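Local atomic coordinates of SYE1 (Shewanella oneidensis, PDB entry 4AWT), a protein that binds FMN and probably uses electrons from NADH or NADPH to reduce carbon-carbon double bonds in its substrates. Residues A[238-243]-A[272-277]; A[128-133]-A[142-147]; A[262-267]-A[290-295]. The protein carries 1 engineered substitution. All coordinates share one frame; numbering follows the deposited sequence.

Contact 1 of 3, residues A[238-243]-A[272-277]; sequences TTLNGT and VDWDDA. With BOG (octyl beta-D-glucopyranoside), chain D; FMN (flavin mononucleotide), chain B.
T239 and D276 tie together two loops of a TIM barrel, those that follow strands 230-234 and 266-270 at the C-terminal mouth, where enzymes of the old yellow enzyme family hold their flavin. Residues 239-242 make a type I turn and 273-276 a type II' turn, and a single carboxylate spans the two. The side chain of D276 extends away from its backbone N (chi1 -178°), which lets OD2 offer its syn lone pair to the N-H of T239; the OD2 to N distance is 2.8 Å and the bond is nearly straight, at 169°. The other oxygen, OD1, returns to the same residue through a water that donates to it and accepts from T239 OG1.

A second set of hydrogen bonds runs through the bound octyl glucoside. Sugar O6 accepts from N241 ND2 at 3.1 Å and, in the modelled conformer of D273, donates to OD2 at 2.6 Å, so one hydroxyl is held between both loops. N241 ND2 also bonds to N184 O. On the second loop W274 NE1 donates to sugar O5 at 2.8 Å.

The apolar part centres on the indole. L240 CD2 meets the ring edge 3.7 Å from W274 CD1, the octyl carbon C3' lies over one face, and flavin C9 lies above the opposite face, displaced toward its rim. With an alanine in place of W274, sugar O5 would probably lose its N-H donor and a gap would open between octyl chain and flavin. On the six-membered ring, W274 CH2 stands 3.5 Å from the flavin methyl C8M.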
loop_
_atom_site.group_PDB
_atom_site.type_symbol
_atom_site.label_atom_id
_atom_site.label_comp_id
_atom_site.label_asym_id
_atom_site.label_seq_id
_atom_site.Cartn_x
_atom_site.Cartn_y
_atom_site.Cartn_z
ATOM N N THR A 238 13.600 4.330 -0.285
ATOM C CA THR A 238 13.800 3.114 0.495
ATOM C C THR A 238 14.164 1.965 -0.454
ATOM O O THR A 238 13.840 1.974 -1.624
ATOM C CB THR A 238 12.579 2.777 1.346
ATOM O OG1 THR A 238 11.465 2.650 0.449
ATOM C CG2 THR A 238 12.302 3.826 2.403
ATOM N N THR A 239 14.898 1.023 0.107
ATOM C CA THR A 239 15.490 -0.091 -0.643
ATOM C C THR A 239 15.408 -1.396 0.114
ATOM O O THR A 239 15.978 -2.423 -0.316
ATOM C CB THR A 239 16.961 0.221 -0.990
ATOM O OG1 THR A 239 17.686 0.338 0.258
ATOM C CG2 THR A 239 17.106 1.457 -1.839
ATOM N N LEU A 240 14.700 -1.428 1.246
ATOM C CA LEU A 240 14.735 -2.564 2.128
ATOM C C LEU A 240 14.388 -3.874 1.458
ATOM O O LEU A 240 14.990 -4.912 1.754
ATOM C CB LEU A 240 13.732 -2.294 3.295
ATOM C CG LEU A 240 13.733 -3.332 4.382
ATOM C CD1 LEU A 240 15.048 -3.352 5.128
ATOM C CD2 LEU A 240 12.557 -3.037 5.299
ATOM N N ASN A 241 13.361 -3.890 0.609
ATOM C CA ASN A 241 12.931 -5.112 -0.044
ATOM C C ASN A 241 13.631 -5.401 -1.355
ATOM O O ASN A 241 13.238 -6.303 -2.085
ATOM C CB ASN A 241 11.409 -5.133 -0.189
ATOM C CG ASN A 241 10.760 -5.289 1.135
ATOM O OD1 ASN A 241 11.368 -5.803 2.088
ATOM N ND2 ASN A 241 9.519 -4.842 1.196
ATOM N N GLY A 242 14.725 -4.708 -1.623
ATOM C CA GLY A 242 15.646 -5.108 -2.642
ATOM C C GLY A 242 15.648 -4.348 -3.927
ATOM O O GLY A 242 16.422 -4.738 -4.818
ATOM N N THR A 243 14.865 -3.294 -4.069
ATOM C CA THR A 243 14.845 -2.485 -5.254
ATOM C C THR A 243 15.603 -1.182 -5.010
ATOM O O THR A 243 15.245 -0.414 -4.092
ATOM C CB THR A 243 13.415 -2.186 -5.728
ATOM O OG1 THR A 243 12.618 -1.599 -4.713
ATOM C CG2 THR A 243 12.711 -3.442 -6.187
ATOM N N VAL A 272 9.458 5.854 4.778
ATOM C CA VAL A 272 10.192 4.930 5.642
ATOM C C VAL A 272 9.603 3.560 5.437
ATOM O O VAL A 272 8.368 3.450 5.314
ATOM C CB VAL A 272 10.069 5.332 7.120
ATOM C CG1 VAL A 272 10.738 4.306 8.032
ATOM C CG2 VAL A 272 10.617 6.728 7.367
ATOM N N ASP A 273 10.439 2.526 5.427
ATOM C CA ASP A 273 9.904 1.180 5.502
ATOM C C ASP A 273 10.687 0.474 6.605
ATOM O O ASP A 273 11.902 0.295 6.559
ATOM C CB ASP A 273 10.012 0.460 4.169
ATOM C CG ASP A 273 9.068 -0.692 4.010
ATOM O OD1 ASP A 273 7.919 -0.602 4.467
ATOM O OD2 ASP A 273 9.487 -1.691 3.354
ATOM N N TRP A 274 9.953 0.212 7.688
ATOM C CA TRP A 274 10.506 -0.353 8.926
ATOM C C TRP A 274 11.572 0.594 9.482
ATOM O O TRP A 274 11.221 1.689 9.951
ATOM C CB TRP A 274 10.945 -1.777 8.749
ATOM C CG TRP A 274 9.773 -2.648 8.459
ATOM C CD1 TRP A 274 9.410 -3.153 7.257
ATOM C CD2 TRP A 274 8.799 -3.077 9.394
ATOM N NE1 TRP A 274 8.273 -3.889 7.389
ATOM C CE2 TRP A 274 7.877 -3.864 8.682
ATOM C CE3 TRP A 274 8.585 -2.901 10.752
ATOM C CZ2 TRP A 274 6.778 -4.469 9.280
ATOM C CZ3 TRP A 274 7.474 -3.534 11.330
ATOM C CH2 TRP A 274 6.611 -4.293 10.577
ATOM N N ASP A 275 12.842 0.158 9.470
ATOM C CA ASP A 275 14.005 0.897 9.947
ATOM C C ASP A 275 14.740 1.599 8.806
ATOM O O ASP A 275 15.779 2.256 9.055
ATOM C CB ASP A 275 15.004 -0.034 10.665
ATOM C CG ASP A 275 15.383 -1.311 9.935
ATOM O OD1 ASP A 275 14.712 -1.736 8.942
ATOM O OD2 ASP A 275 16.398 -1.921 10.428
ATOM N N ASP A 276 14.311 1.448 7.574
ATOM C CA ASP A 276 14.936 2.048 6.393
ATOM C C ASP A 276 14.348 3.440 6.220
ATOM O O ASP A 276 13.224 3.577 5.711
ATOM C CB ASP A 276 14.724 1.183 5.179
ATOM C CG ASP A 276 15.348 1.660 3.893
ATOM O OD1 ASP A 276 16.116 2.660 3.900
ATOM O OD2 ASP A 276 15.037 1.019 2.877
ATOM N N ALA A 277 15.053 4.428 6.732
ATOM C CA ALA A 277 14.591 5.810 6.841
ATOM C C ALA A 277 15.609 6.732 6.180
ATOM O O ALA A 277 16.309 7.487 6.832
ATOM C CB ALA A 277 14.326 6.184 8.297
HETATM C C1 BOG D . 6.508 -6.923 5.948
HETATM O O1 BOG D . 6.967 -7.207 7.242
HETATM C C2 BOG D . 5.014 -6.919 5.861
HETATM O O2 BOG D . 4.474 -8.199 6.112
HETATM C C3 BOG D . 4.507 -6.499 4.472
HETATM O O3 BOG D . 3.123 -6.285 4.501
HETATM C C4 BOG D . 5.149 -5.148 4.130
HETATM O O4 BOG D . 4.765 -4.788 2.846
HETATM C C5 BOG D . 6.666 -5.178 4.272
HETATM O O5 BOG D . 6.934 -5.562 5.606
HETATM C C6 BOG D . 7.290 -3.838 3.979
HETATM O O6 BOG D . 8.690 -4.042 4.059
HETATM C "C1'" BOG D . 8.255 -7.771 7.301
HETATM C "C2'" BOG D . 8.690 -8.247 8.684
HETATM C "C3'" BOG D . 8.434 -7.259 9.782
HETATM C "C4'" BOG D . 9.128 -7.389 11.132
HETATM C "C5'" BOG D . 8.041 -7.534 12.201
HETATM C "C6'" BOG D . 8.053 -8.944 12.794
HETATM C "C7'" BOG D . 6.936 -9.083 13.844
HETATM C "C8'" BOG D . 7.356 -10.234 14.751
HETATM N N1 FMN B . 2.781 -0.785 3.343
HETATM C C2 FMN B . 2.048 -1.057 2.270
HETATM O O2 FMN B . 2.051 -0.310 1.255
HETATM N N3 FMN B . 1.246 -2.188 2.241
HETATM C C4 FMN B . 1.161 -3.079 3.299
HETATM O O4 FMN B . 0.329 -4.021 3.230
HETATM C C4A FMN B . 2.019 -2.839 4.370
HETATM N N5 FMN B . 2.075 -3.731 5.440
HETATM C C5A FMN B . 2.611 -3.246 6.664
HETATM C C6 FMN B . 2.453 -3.977 7.815
HETATM C C7 FMN B . 2.944 -3.521 9.062
HETATM C C7M FMN B . 2.621 -4.320 10.301
HETATM C C8 FMN B . 3.636 -2.347 9.091
HETATM C C8M FMN B . 4.168 -1.769 10.387
HETATM C C9 FMN B . 3.816 -1.595 7.912
HETATM C C9A FMN B . 3.299 -2.028 6.690
HETATM N N10 FMN B . 3.424 -1.249 5.521
HETATM C C10 FMN B . 2.731 -1.623 4.385
HETATM C "C1'" FMN B . 4.096 0.052 5.591
HETATM C "C2'" FMN B . 3.240 1.149 6.250
HETATM O "O2'" FMN B . 2.152 1.505 5.415
HETATM C "C3'" FMN B . 4.022 2.424 6.501
HETATM O "O3'" FMN B . 4.413 3.056 5.292
HETATM C "C4'" FMN B . 5.260 2.260 7.400
HETATM O "O4'" FMN B . 4.984 1.453 8.535
HETATM C "C5'" FMN B . 5.884 3.589 7.779
HETATM O "O5'" FMN B . 4.977 4.393 8.553
HETATM P P FMN B . 5.122 4.433 10.161
HETATM O O1P FMN B . 4.751 3.058 10.658
HETATM O O2P FMN B . 6.559 4.784 10.477
HETATM O O3P FMN B . 4.130 5.495 10.563
HETATM O O HOH W 1 17.265 2.951 1.492
HETATM O O HOH W 2 11.317 -1.814 0.665
#

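Contact 2 of 3, residues A[128-133]-A[142-147]; sequences NVKVFV and FVDVAV
F132 and F142 stand side by side across a two-stranded antiparallel beta hairpin, strands 130-133 and 141-144, an excursion separate from the barrel sheet. They form a non-hydrogen-bonded pair with both side chains on the same face, and F132 can be followed outward atom by atom. Its CB sits 4.0 Å from the centroid of the F142 ring and only 7° off the ring normal, a CH-pi contact over the centre of the face. Because CG lies between the backbone N and the carbonyl carbon (chi1 57°), the ring rises alongside F142, both side chains pointing the same way. CD2 then turns the edge of F132 to its partner, 3.7 Å from F142 CE2, in an offset edge-to-face pair with planes at 64°.

The neighbouring pair, V131 with V143, supplies the backbone bonds: V131 N to V143 O at 3.0 Å and V143 N to V131 O at 2.9 Å. Their side chains occupy the other face, where V143 CG2 lies 3.9 Å from V131 CG2 and also touches V133 CG1. Beyond the strands, V145 N makes a weak bond to V129 O.

Farther out, the F132 ring meets those of Y68 and F350, so the hairpin borders the detergent pocket with an aromatic cluster. Near the end of the ring, F132 CE2 comes close to hydroxyl O2 of the octyl glucoside.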
loop_
_atom_site.group_PDB
_atom_site.type_symbol
_atom_site.label_atom_id
_atom_site.label_comp_id
_atom_site.label_asym_id
_atom_site.label_seq_id
_atom_site.Cartn_x
_atom_site.Cartn_y
_atom_site.Cartn_z
ATOM N N ASN A 128 18.701 -10.290 0.519
ATOM C CA ASN A 128 18.533 -10.022 1.954
ATOM C C ASN A 128 17.109 -9.682 2.308
ATOM O O ASN A 128 16.851 -8.722 3.101
ATOM C CB ASN A 128 19.519 -8.961 2.432
ATOM C CG ASN A 128 20.959 -9.347 2.247
ATOM O OD1 ASN A 128 21.363 -10.410 2.726
ATOM N ND2 ASN A 128 21.683 -8.457 1.538
ATOM N N VAL A 129 16.173 -10.474 1.747
ATOM C CA VAL A 129 14.750 -10.290 1.981
ATOM C C VAL A 129 14.140 -11.594 2.395
ATOM O O VAL A 129 14.404 -12.635 1.806
ATOM C CB VAL A 129 14.060 -9.748 0.718
ATOM C CG1 VAL A 129 12.565 -9.561 0.927
ATOM C CG2 VAL A 129 14.700 -8.394 0.303
ATOM N N LYS A 130 13.240 -11.496 3.389
ATOM C CA LYS A 130 12.445 -12.641 3.834
ATOM C C LYS A 130 10.944 -12.258 3.737
ATOM O O LYS A 130 10.563 -11.102 3.906
ATOM C CB LYS A 130 12.787 -13.059 5.242
ATOM C CG LYS A 130 14.236 -13.544 5.360
ATOM C CD LYS A 130 14.590 -14.122 6.723
ATOM C CE LYS A 130 16.078 -14.519 6.751
ATOM N NZ LYS A 130 16.475 -14.961 8.127
ATOM N N VAL A 131 10.162 -13.272 3.522
ATOM C CA VAL A 131 8.715 -13.242 3.686
ATOM C C VAL A 131 8.343 -14.268 4.756
ATOM O O VAL A 131 9.212 -14.794 5.436
ATOM C CB VAL A 131 7.950 -13.434 2.373
ATOM C CG1 VAL A 131 8.314 -12.311 1.400
ATOM C CG2 VAL A 131 8.204 -14.779 1.775
ATOM N N PHE A 132 7.043 -14.520 4.930
ATOM C CA PHE A 132 6.662 -15.568 5.850
ATOM C C PHE A 132 5.560 -16.407 5.183
ATOM O O PHE A 132 4.778 -15.926 4.362
ATOM C CB PHE A 132 6.276 -15.077 7.242
ATOM C CG PHE A 132 5.134 -14.063 7.299
ATOM C CD1 PHE A 132 3.820 -14.453 7.217
ATOM C CD2 PHE A 132 5.421 -12.714 7.446
ATOM C CE1 PHE A 132 2.783 -13.519 7.292
ATOM C CE2 PHE A 132 4.409 -11.809 7.536
ATOM C CZ PHE A 132 3.089 -12.181 7.468
ATOM N N VAL A 133 5.522 -17.657 5.611
ATOM C CA VAL A 133 4.626 -18.672 5.088
ATOM C C VAL A 133 3.925 -19.330 6.233
ATOM O O VAL A 133 4.303 -19.226 7.395
ATOM C CB VAL A 133 5.406 -19.721 4.245
ATOM C CG1 VAL A 133 6.134 -19.087 3.075
ATOM C CG2 VAL A 133 6.323 -20.527 5.147
ATOM N N PHE A 142 9.206 -17.474 8.867
ATOM C CA PHE A 142 9.985 -16.585 8.013
ATOM C C PHE A 142 10.912 -17.411 7.108
ATOM O O PHE A 142 11.572 -18.368 7.558
ATOM C CB PHE A 142 10.772 -15.560 8.876
ATOM C CG PHE A 142 9.843 -14.457 9.351
ATOM C CD1 PHE A 142 9.116 -14.535 10.510
ATOM C CD2 PHE A 142 9.703 -13.336 8.565
ATOM C CE1 PHE A 142 8.219 -13.500 10.813
ATOM C CE2 PHE A 142 8.831 -12.308 8.828
ATOM C CZ PHE A 142 8.081 -12.405 10.004
ATOM N N VAL A 143 10.977 -17.076 5.835
ATOM C CA VAL A 143 11.697 -17.799 4.833
ATOM C C VAL A 143 12.341 -16.827 3.855
ATOM O O VAL A 143 11.829 -15.751 3.639
ATOM C CB VAL A 143 10.823 -18.784 4.008
ATOM C CG1 VAL A 143 10.276 -19.901 4.873
ATOM C CG2 VAL A 143 9.681 -18.032 3.342
ATOM N N ASP A 144 13.444 -17.249 3.234
ATOM C CA ASP A 144 14.063 -16.505 2.167
ATOM C C ASP A 144 13.162 -16.477 0.946
ATOM O O ASP A 144 12.468 -17.472 0.631
ATOM C CB ASP A 144 15.369 -17.176 1.763
ATOM C CG ASP A 144 16.452 -16.994 2.792
ATOM O OD1 ASP A 144 16.289 -16.232 3.739
ATOM O OD2 ASP A 144 17.523 -17.608 2.598
ATOM N N VAL A 145 13.136 -15.386 0.213
ATOM C CA VAL A 145 12.429 -15.329 -1.034
ATOM C C VAL A 145 13.095 -16.231 -2.058
ATOM O O VAL A 145 14.267 -16.582 -1.932
ATOM C CB VAL A 145 12.356 -13.878 -1.548
ATOM C CG1 VAL A 145 11.475 -13.049 -0.638
ATOM C CG2 VAL A 145 13.734 -13.242 -1.707
ATOM N N ALA A 146 12.341 -16.542 -3.107
ATOM C CA ALA A 146 12.774 -17.359 -4.212
ATOM C C ALA A 146 13.262 -16.555 -5.395
ATOM O O ALA A 146 12.970 -15.385 -5.549
ATOM C CB ALA A 146 11.688 -18.314 -4.628
ATOM N N VAL A 147 14.015 -17.191 -6.303
ATOM C CA VAL A 147 14.451 -16.573 -7.516
ATOM C C VAL A 147 13.320 -16.488 -8.517
ATOM O O VAL A 147 12.725 -17.529 -8.806
ATOM C CB VAL A 147 15.649 -17.351 -8.150
ATOM C CG1 VAL A 147 16.028 -16.742 -9.468
ATOM C CG2 VAL A 147 16.875 -17.385 -7.244
HETATM O O HOH W 3 17.117 -13.635 3.177
#

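Contact 3 of 3, residues A[262-267]-A[290-295]; sequences HRIVYL and EAYQGV
Two side chains with CG anti to the backbone N, Y292 (chi1 173°) and L267 (chi1 176°), are brought past each other in opposite directions in the beta-alpha-beta unit of strand 266-270, helix 282-291 and strand 295-299. The unit is one step of the TIM barrel, and the contact gathers its N-terminal side: the chain entering the first strand meets the chain that leaves the helix and enters the second. Y292, the first residue past the helix to leave helical backbone angles, reaches across with its ring.

That ring is engaged on both faces and at its edge. L267 CB lies over one face, 3.8 Å from the ring centroid, a CH-pi contact displaced toward the rim, and L267 CD2 continues it back toward Y292 CB. Near the rim of the opposite face stands G294 N, 3.3 Å above the plane. Beside Y292 CE1, on the side where L267 lies, I264 CG1 approaches to 3.7 Å; at the edge, in plane, is I264 O, to which the phenol OH donates at 2.7 Å. This last bond does not use a carbonyl lone pair, since the hydroxyl sits 47° out of the carbonyl plane. G294 belongs to the same arrangement: a CB there would fall 2.0 Å from Y292 OH, a clash.

Beyond the ring, the two chains begin to pair as parallel strands, with Y266 opposite V295. L267 N bonds to V295 O at 2.9 Å, whereas V295 N to V265 O, at 3.3 Å, is weak. The Y266 ring leads away from this pairing, its OH bonded to E179, but its CB packs against V295 CB. The CA of the same residue, Y266, makes a CA-H...O contact with V295 O at 3.1 Å.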
loop_
_atom_site.group_PDB
_atom_site.type_symbol
_atom_site.label_atom_id
_atom_site.label_comp_id
_atom_site.label_asym_id
_atom_site.label_seq_id
_atom_site.Cartn_x
_atom_site.Cartn_y
_atom_site.Cartn_z
ATOM N N HIS A 262 -2.109 11.211 -15.772
ATOM C CA HIS A 262 -3.274 10.356 -15.579
ATOM C C HIS A 262 -4.303 10.933 -14.638
ATOM O O HIS A 262 -5.398 10.361 -14.522
ATOM C CB HIS A 262 -2.852 8.985 -15.060
ATOM C CG HIS A 262 -2.202 8.109 -16.073
ATOM N ND1 HIS A 262 -2.923 7.469 -17.057
ATOM C CD2 HIS A 262 -0.939 7.759 -16.233
ATOM C CE1 HIS A 262 -2.097 6.772 -17.767
ATOM N NE2 HIS A 262 -0.870 6.897 -17.302
ATOM N N ARG A 263 -3.981 12.021 -13.941
ATOM C CA ARG A 263 -4.914 12.695 -13.063
ATOM C C ARG A 263 -5.336 11.785 -11.902
ATOM O O ARG A 263 -6.457 11.897 -11.378
ATOM C CB ARG A 263 -6.118 13.312 -13.781
ATOM C CG ARG A 263 -5.674 14.373 -14.796
ATOM C CD ARG A 263 -5.103 15.604 -14.114
ATOM N NE ARG A 263 -4.928 16.747 -15.016
ATOM C CZ ARG A 263 -3.866 17.130 -15.679
ATOM N NH1 ARG A 263 -2.735 16.466 -15.617
ATOM N NH2 ARG A 263 -3.854 18.209 -16.467
ATOM N N ILE A 264 -4.451 10.932 -11.441
ATOM C CA ILE A 264 -4.769 10.094 -10.301
ATOM C C ILE A 264 -5.117 11.015 -9.102
ATOM O O ILE A 264 -4.595 12.117 -8.972
ATOM C CB ILE A 264 -3.669 9.110 -9.937
ATOM C CG1 ILE A 264 -2.391 9.749 -9.447
ATOM C CG2 ILE A 264 -3.406 8.140 -11.122
ATOM C CD1 ILE A 264 -1.394 8.799 -8.843
ATOM N N VAL A 265 -5.990 10.531 -8.238
ATOM C CA VAL A 265 -6.541 11.371 -7.186
ATOM C C VAL A 265 -5.551 11.645 -6.068
ATOM O O VAL A 265 -5.606 12.720 -5.441
ATOM C CB VAL A 265 -7.870 10.786 -6.663
ATOM C CG1 VAL A 265 -7.686 9.615 -5.713
ATOM C CG2 VAL A 265 -8.714 11.848 -6.031
ATOM N N TYR A 266 -4.653 10.722 -5.787
ATOM C CA TYR A 266 -3.583 10.969 -4.812
ATOM C C TYR A 266 -2.354 10.210 -5.205
ATOM O O TYR A 266 -2.410 9.138 -5.851
ATOM C CB TYR A 266 -4.023 10.658 -3.395
ATOM C CG TYR A 266 -4.181 9.231 -2.934
ATOM C CD1 TYR A 266 -3.090 8.390 -2.744
ATOM C CD2 TYR A 266 -5.413 8.733 -2.588
ATOM C CE1 TYR A 266 -3.220 7.113 -2.275
ATOM C CE2 TYR A 266 -5.574 7.486 -2.031
ATOM C CZ TYR A 266 -4.487 6.660 -1.864
ATOM O OH TYR A 266 -4.649 5.446 -1.282
ATOM N N LEU A 267 -1.235 10.704 -4.708
ATOM C CA LEU A 267 0.077 10.053 -4.763
ATOM C C LEU A 267 0.525 9.911 -3.317
ATOM O O LEU A 267 0.535 10.888 -2.571
ATOM C CB LEU A 267 1.073 10.888 -5.566
ATOM C CG LEU A 267 2.484 10.365 -5.618
ATOM C CD1 LEU A 267 2.572 8.984 -6.187
ATOM C CD2 LEU A 267 3.366 11.328 -6.420
ATOM N N GLU A 290 5.610 19.845 -7.193
ATOM C CA GLU A 290 5.350 20.502 -8.492
ATOM C C GLU A 290 5.005 19.479 -9.576
ATOM O O GLU A 290 4.185 19.770 -10.450
ATOM C CB GLU A 290 6.505 21.369 -8.928
ATOM C CG GLU A 290 6.732 22.544 -7.980
ATOM C CD GLU A 290 5.504 23.326 -7.715
ATOM O OE1 GLU A 290 4.801 23.717 -8.677
ATOM O OE2 GLU A 290 5.200 23.563 -6.522
ATOM N N ALA A 291 5.640 18.318 -9.562
ATOM C CA ALA A 291 5.423 17.337 -10.591
ATOM C C ALA A 291 4.031 16.728 -10.525
ATOM O O ALA A 291 3.453 16.348 -11.546
ATOM C CB ALA A 291 6.470 16.242 -10.509
ATOM N N TYR A 292 3.506 16.576 -9.310
ATOM C CA TYR A 292 2.197 15.934 -9.099
ATOM C C TYR A 292 1.330 16.910 -8.314
ATOM O O TYR A 292 1.695 17.329 -7.210
ATOM C CB TYR A 292 2.368 14.597 -8.352
ATOM C CG TYR A 292 0.995 14.075 -8.011
ATOM C CD1 TYR A 292 0.182 13.503 -9.002
ATOM C CD2 TYR A 292 0.474 14.228 -6.735
ATOM C CE1 TYR A 292 -1.094 13.095 -8.708
ATOM C CE2 TYR A 292 -0.814 13.810 -6.465
ATOM C CZ TYR A 292 -1.588 13.238 -7.436
ATOM O OH TYR A 292 -2.858 12.888 -7.085
ATOM N N GLN A 293 0.194 17.263 -8.917
ATOM C CA GLN A 293 -0.584 18.354 -8.337
ATOM C C GLN A 293 -1.941 17.958 -7.788
ATOM O O GLN A 293 -2.781 18.792 -7.508
ATOM C CB GLN A 293 -0.698 19.449 -9.378
ATOM C CG GLN A 293 0.706 19.777 -9.929
ATOM C CD GLN A 293 0.857 21.149 -10.516
ATOM O OE1 GLN A 293 1.999 21.623 -10.681
ATOM N NE2 GLN A 293 -0.274 21.797 -10.841
ATOM N N GLY A 294 -2.093 16.676 -7.471
ATOM C CA GLY A 294 -3.226 16.170 -6.723
ATOM C C GLY A 294 -2.942 16.107 -5.236
ATOM O O GLY A 294 -2.114 16.855 -4.704
ATOM N N VAL A 295 -3.626 15.232 -4.541
ATOM C CA VAL A 295 -3.425 15.092 -3.083
ATOM C C VAL A 295 -2.173 14.275 -2.847
ATOM O O VAL A 295 -2.020 13.170 -3.351
ATOM C CB VAL A 295 -4.665 14.439 -2.441
ATOM C CG1 VAL A 295 -4.388 14.064 -1.001
ATOM C CG2 VAL A 295 -5.855 15.388 -2.548
#

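Overall arrangement
The three contacts sample different levels of one barrel enzyme. Contact 3 sits where strand 266-270 begins, and one half of contact 1, 272-277, lies in the loop after that strand has ended; the two contacts have centres 23 Å apart and nearest atoms about 13 Å apart. Contact 1 lies directly on the flavin, with V272 and W274 in the FMN pocket. Contact 2, centred 15 Å from contact 1, touches it through V129 CG2, 3.5 Å from N241 O, and both border the octyl glucoside. The F132 side chain remains about 8 Å from FMN, that of Y266 about 9 Å. Contacts 2 and 3, centres 34 Å apart, lie on opposite sides of the chain's centre.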